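Local coordinates for adenosine monophosphate-protein transferase (Pyrococcus horikoshii, PDB 2D16) that is of unproven function but probably acts as an adenosine-specific kinase or transfers adenosine monophosphate to proteins, at residues A[26-29]-A[30-34]; A[145-148]-A[149-152]. One frame throughout, in Å; residues are numbered along the deposited sequence.

Interaction 1: residues A[26-29]-A[30-34]; sequences IFTV and DDLAR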
loop_
_atom_site.group_PDB
_atom_site.type_symbol
_atom_site.label_atom_id
_atom_site.label_comp_id
_atom_site.label_asym_id
_atom_site.label_seq_id
_atom_site.Cartn_x
_atom_site.Cartn_y
_atom_site.Cartn_z
ATOM N N ILE A 26 -41.519 30.442 -16.442
ATOM C CA ILE A 26 -42.062 29.336 -15.655
ATOM C C ILE A 26 -41.134 28.135 -15.552
ATOM O O ILE A 26 -41.133 27.431 -14.543
ATOM C CB ILE A 26 -43.451 28.866 -16.166
ATOM C CG1 ILE A 26 -43.365 28.399 -17.618
ATOM C CG2 ILE A 26 -44.467 29.992 -15.993
ATOM C CD1 ILE A 26 -44.680 27.851 -18.147
ATOM N N PHE A 27 -40.338 27.900 -16.588
ATOM C CA PHE A 27 -39.398 26.789 -16.579
ATOM C C PHE A 27 -38.098 27.205 -15.904
ATOM O O PHE A 27 -37.588 26.532 -15.011
ATOM C CB PHE A 27 -39.072 26.360 -18.010
ATOM C CG PHE A 27 -37.894 25.427 -18.107
ATOM C CD1 PHE A 27 -38.051 24.058 -17.893
ATOM C CD2 PHE A 27 -36.623 25.919 -18.390
ATOM C CE1 PHE A 27 -36.959 23.191 -17.959
ATOM C CE2 PHE A 27 -35.522 25.062 -18.458
ATOM C CZ PHE A 27 -35.689 23.697 -18.243
ATOM N N THR A 28 -37.572 28.335 -16.357
ATOM C CA THR A 28 -36.304 28.852 -15.874
ATOM C C THR A 28 -36.193 29.181 -14.394
ATOM O O THR A 28 -35.150 28.928 -13.793
ATOM C CB THR A 28 -35.904 30.074 -16.714
ATOM O OG1 THR A 28 -35.928 29.697 -18.096
ATOM C CG2 THR A 28 -34.506 30.557 -16.349
ATOM N N VAL A 29 -37.244 29.730 -13.794
ATOM C CA VAL A 29 -37.166 30.060 -12.374
ATOM C C VAL A 29 -36.785 28.821 -11.561
ATOM O O VAL A 29 -35.950 28.892 -10.657
ATOM C CB VAL A 29 -38.500 30.662 -11.846
ATOM C CG1 VAL A 29 -39.579 29.591 -11.758
ATOM C CG2 VAL A 29 -38.267 31.321 -10.488
ATOM N N ASP A 30 -37.373 27.679 -11.909
ATOM C CA ASP A 30 -37.089 26.421 -11.224
ATOM C C ASP A 30 -35.776 25.790 -11.688
ATOM O O ASP A 30 -34.966 25.346 -10.878
ATOM C CB ASP A 30 -38.214 25.407 -11.469
ATOM C CG ASP A 30 -39.411 25.604 -10.552
ATOM O OD1 ASP A 30 -39.464 26.608 -9.808
ATOM O OD2 ASP A 30 -40.310 24.734 -10.583
ATOM N N ASP A 31 -35.572 25.743 -13.000
ATOM C CA ASP A 31 -34.376 25.120 -13.550
ATOM C C ASP A 31 -33.080 25.833 -13.174
ATOM O O ASP A 31 -32.061 25.188 -12.916
ATOM C CB ASP A 31 -34.491 25.016 -15.070
ATOM C CG ASP A 31 -33.605 23.931 -15.637
ATOM O OD1 ASP A 31 -33.862 22.745 -15.338
ATOM O OD2 ASP A 31 -32.652 24.255 -16.376
ATOM N N LEU A 32 -33.111 27.160 -13.142
ATOM C CA LEU A 32 -31.919 27.917 -12.776
ATOM C C LEU A 32 -31.660 27.726 -11.280
ATOM O O LEU A 32 -30.510 27.702 -10.834
ATOM C CB LEU A 32 -32.110 29.397 -13.120
ATOM C CG LEU A 32 -30.929 30.352 -12.921
ATOM C CD1 LEU A 32 -29.656 29.771 -13.533
ATOM C CD2 LEU A 32 -31.276 31.699 -13.554
ATOM N N ALA A 33 -32.731 27.581 -10.503
ATOM C CA ALA A 33 -32.575 27.364 -9.065
ATOM C C ALA A 33 -31.840 26.039 -8.855
ATOM O O ALA A 33 -30.916 25.949 -8.045
ATOM C CB ALA A 33 -33.950 27.322 -8.376
ATOM N N ARG A 34 -32.253 25.010 -9.590
ATOM C CA ARG A 34 -31.617 23.705 -9.480
ATOM C C ARG A 34 -30.144 23.816 -9.867
ATOM O O ARG A 34 -29.278 23.213 -9.232
ATOM C CB ARG A 34 -32.325 22.677 -10.376
ATOM C CG ARG A 34 -33.687 22.218 -9.849
ATOM C CD ARG A 34 -34.204 20.998 -10.617
ATOM N NE ARG A 34 -34.613 21.317 -11.984
ATOM C CZ ARG A 34 -35.827 21.744 -12.324
ATOM N NH1 ARG A 34 -36.763 21.904 -11.394
ATOM N NH2 ARG A 34 -36.107 22.016 -13.594
HETATM O O HOH W 1 -38.686 23.926 -14.469
#

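Interaction 2: residues A[145-148]-A[149-152]; sequences EQKK and ERRE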
loop_
_atom_site.group_PDB
_atom_site.type_symbol
_atom_site.label_atom_id
_atom_site.label_comp_id
_atom_site.label_asym_id
_atom_site.label_seq_id
_atom_site.Cartn_x
_atom_site.Cartn_y
_atom_site.Cartn_z
ATOM N N GLU A 145 1.396 51.809 -4.210
ATOM C CA GLU A 145 1.293 51.268 -2.863
ATOM C C GLU A 145 -0.035 50.532 -2.701
ATOM O O GLU A 145 -0.088 49.443 -2.129
ATOM C CB GLU A 145 1.380 52.395 -1.833
ATOM C CG GLU A 145 1.474 51.912 -0.398
ATOM C CD GLU A 145 2.728 51.097 -0.145
ATOM O OE1 GLU A 145 3.834 51.621 -0.394
ATOM O OE2 GLU A 145 2.610 49.933 0.299
ATOM N N GLN A 146 -1.106 51.134 -3.205
ATOM C CA GLN A 146 -2.425 50.523 -3.115
ATOM C C GLN A 146 -2.486 49.240 -3.937
ATOM O O GLN A 146 -3.253 48.332 -3.615
ATOM C CB GLN A 146 -3.499 51.515 -3.568
ATOM C CG GLN A 146 -3.624 52.710 -2.633
ATOM C CD GLN A 146 -4.589 53.754 -3.138
ATOM O OE1 GLN A 146 -4.490 54.203 -4.280
ATOM N NE2 GLN A 146 -5.527 54.156 -2.286
ATOM N N LYS A 147 -1.678 49.167 -4.994
ATOM C CA LYS A 147 -1.623 47.965 -5.825
ATOM C C LYS A 147 -1.064 46.836 -4.979
ATOM O O LYS A 147 -1.591 45.728 -4.970
ATOM C CB LYS A 147 -0.690 48.143 -7.020
ATOM C CG LYS A 147 -1.169 49.061 -8.112
ATOM C CD LYS A 147 -0.171 49.014 -9.255
ATOM C CE LYS A 147 -0.460 50.058 -10.310
ATOM N NZ LYS A 147 0.598 50.047 -11.358
ATOM N N LYS A 148 0.032 47.123 -4.282
ATOM C CA LYS A 148 0.662 46.125 -3.432
ATOM C C LYS A 148 -0.303 45.680 -2.345
ATOM O O LYS A 148 -0.368 44.500 -2.013
ATOM C CB LYS A 148 1.935 46.691 -2.793
ATOM C CG LYS A 148 3.048 46.985 -3.785
ATOM C CD LYS A 148 4.315 47.443 -3.072
ATOM C CE LYS A 148 5.445 47.695 -4.059
ATOM N NZ LYS A 148 5.084 48.744 -5.059
ATOM N N GLU A 149 -1.060 46.628 -1.802
ATOM C CA GLU A 149 -2.017 46.322 -0.744
ATOM C C GLU A 149 -3.124 45.372 -1.191
ATOM O O GLU A 149 -3.457 44.422 -0.480
ATOM C CB GLU A 149 -2.656 47.606 -0.213
ATOM C CG GLU A 149 -1.697 48.560 0.467
ATOM C CD GLU A 149 -2.395 49.811 0.965
ATOM O OE1 GLU A 149 -3.377 49.676 1.727
ATOM O OE2 GLU A 149 -1.965 50.925 0.596
ATOM N N ARG A 150 -3.706 45.624 -2.360
ATOM C CA ARG A 150 -4.785 44.758 -2.821
ATOM C C ARG A 150 -4.288 43.365 -3.151
ATOM O O ARG A 150 -4.989 42.382 -2.924
ATOM C CB ARG A 150 -5.517 45.366 -4.027
ATOM C CG ARG A 150 -4.708 45.565 -5.299
ATOM C CD ARG A 150 -5.664 46.008 -6.414
ATOM N NE ARG A 150 -4.991 46.464 -7.628
ATOM C CZ ARG A 150 -4.469 45.667 -8.555
ATOM N NH1 ARG A 150 -4.532 44.349 -8.424
ATOM N NH2 ARG A 150 -3.891 46.195 -9.626
ATOM N N ARG A 151 -3.069 43.275 -3.672
ATOM C CA ARG A 151 -2.509 41.978 -4.013
ATOM C C ARG A 151 -2.212 41.167 -2.759
ATOM O O ARG A 151 -2.386 39.948 -2.748
ATOM C CB ARG A 151 -1.271 42.163 -4.889
ATOM C CG ARG A 151 -1.672 42.549 -6.308
ATOM C CD ARG A 151 -0.536 43.048 -7.176
ATOM N NE ARG A 151 -1.006 43.204 -8.551
ATOM C CZ ARG A 151 -0.343 43.832 -9.517
ATOM N NH1 ARG A 151 0.840 44.385 -9.277
ATOM N NH2 ARG A 151 -0.866 43.899 -10.737
ATOM N N GLU A 152 -1.789 41.841 -1.692
ATOM C CA GLU A 152 -1.518 41.148 -0.438
ATOM C C GLU A 152 -2.846 40.684 0.148
ATOM O O GLU A 152 -2.946 39.581 0.689
ATOM C CB GLU A 152 -0.817 42.072 0.563
ATOM C CG GLU A 152 0.660 42.295 0.294
ATOM C CD GLU A 152 1.331 43.116 1.386
ATOM O OE1 GLU A 152 1.179 42.761 2.575
ATOM O OE2 GLU A 152 2.010 44.110 1.057
#

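Interaction 1: residues A[26-29]-A[30-34]
The first turns of helix 25-39 bring Phe27 and Asp31 together, one turn apart on the same flank, as an aromatic ring overlaid by an aspartate. The two side chains run alongside each other in the same direction. Both have CG anti to the backbone N (chi1 168° for Phe27, -157° for Asp31), and the carboxylate lies 27° from parallel with the ring. CB of Asp31 sits over one face, 3.9 Å from the centroid of the Phe27 ring, in a CH-pi contact displaced toward the rim, while CG of Asp31 comes within 3.3 Å of CZ of Phe27. The backbone bond from Asp31 N to Phe27 O, 3.0 Å long, joins the same two residues. One residue on, Leu32 N bonds to Thr28 O at 2.8 Å.

The carboxylate is gripped at both oxygens. OD1 of Asp31 offers its anti lone pair to NH2 of Arg34, 2.9 Å away in a salt bridge, and OD2 is hydrogen-bonded to His102. A water donates to Phe27 O and weakly accepts from the same Arg34 NH2. Leu32 and Thr28, on the inward side, touch strand 44-51, and Thr28 OG1 bonds back to Asn23 O and Phe24 O. Replacing Asp31 with alanine is likely to leave Arg34 without its salt-bridge mate, His102 without its hydrogen-bond partner and CZ of Phe27 without the carboxylate beside it. With a separate partner on each oxygen, the carboxylate is held against rotation.

Interaction 2: residues A[145-148]-A[149-152]
Glu145 and Glu149, one turn apart on helix 144-157, set their side chains at about a right angle, with their carboxylate planes 39° apart. A methylene carbon meets a carboxylate oxygen: CG of Glu145 lies 3.7 Å from OE2 of Glu149. The two acidic ends do not meet, since OE2 of Glu145 and OE2 of Glu149 remain 4.7 Å apart, where the like charges probably repel mildly, tempered by solvent. Glu149 has CG anti to its own carbonyl carbon (chi1 -64°) and an extended chain beyond, a course that carries it back over the preceding turn, where its CG packs 3.2 Å from Glu145 O. That carbonyl also takes the hydrogen bond from Glu149 N. Gln146 meets the same carboxylate at a slant, its CG being 4.0 Å from OE2 of Glu149, while its own OE1 turns back to accept from Thr143 N.

Lys147, Arg150 and Arg151 gather on another flank. Arg150 holds CG between its backbone N and carbonyl carbon (chi1 63°), which presses that carbon to 3.1 Å from Lys147 O. From there the chain extends to a guanidinium whose NE makes a salt bridge with Glu142. Arg151 lays CB, CG and CD alongside the same oxygen, its CG at 3.5 Å from Lys147 O, and its backbone N hydrogen-bonds to that carbonyl. Lys147 itself stretches away, with a weak, long ion pair to Asp144. Regular backbone bonds run through all eight residues, the last within them being Glu152 N to Lys148 O. This is the last helix of the chain, following strand 127-134 after a linking segment, and no other chain of the assembly touches these eight residues.

How the interactions relate
From the N terminus, the chain forms strands 3-8 and 16-22 before entering helix 25-39, where interaction 1 joins successive turns. It then runs through the remaining strands of both sheets and helices 64-77 and 92-100, leaves strand 127-134, and reaches interaction 2 in helix 144-157. Each contact spans only local turns of one helix, so neither closes a long loop; they follow in series, without nesting or crossing. The centres of interaction 1 and interaction 2 are about 40 Å apart, on opposite sides of the chain's centre. Interaction 1 sits against the five-stranded sheet and meets Ile161 of the second subunit, whereas interaction 2 is a surface contact on the C-terminal helix.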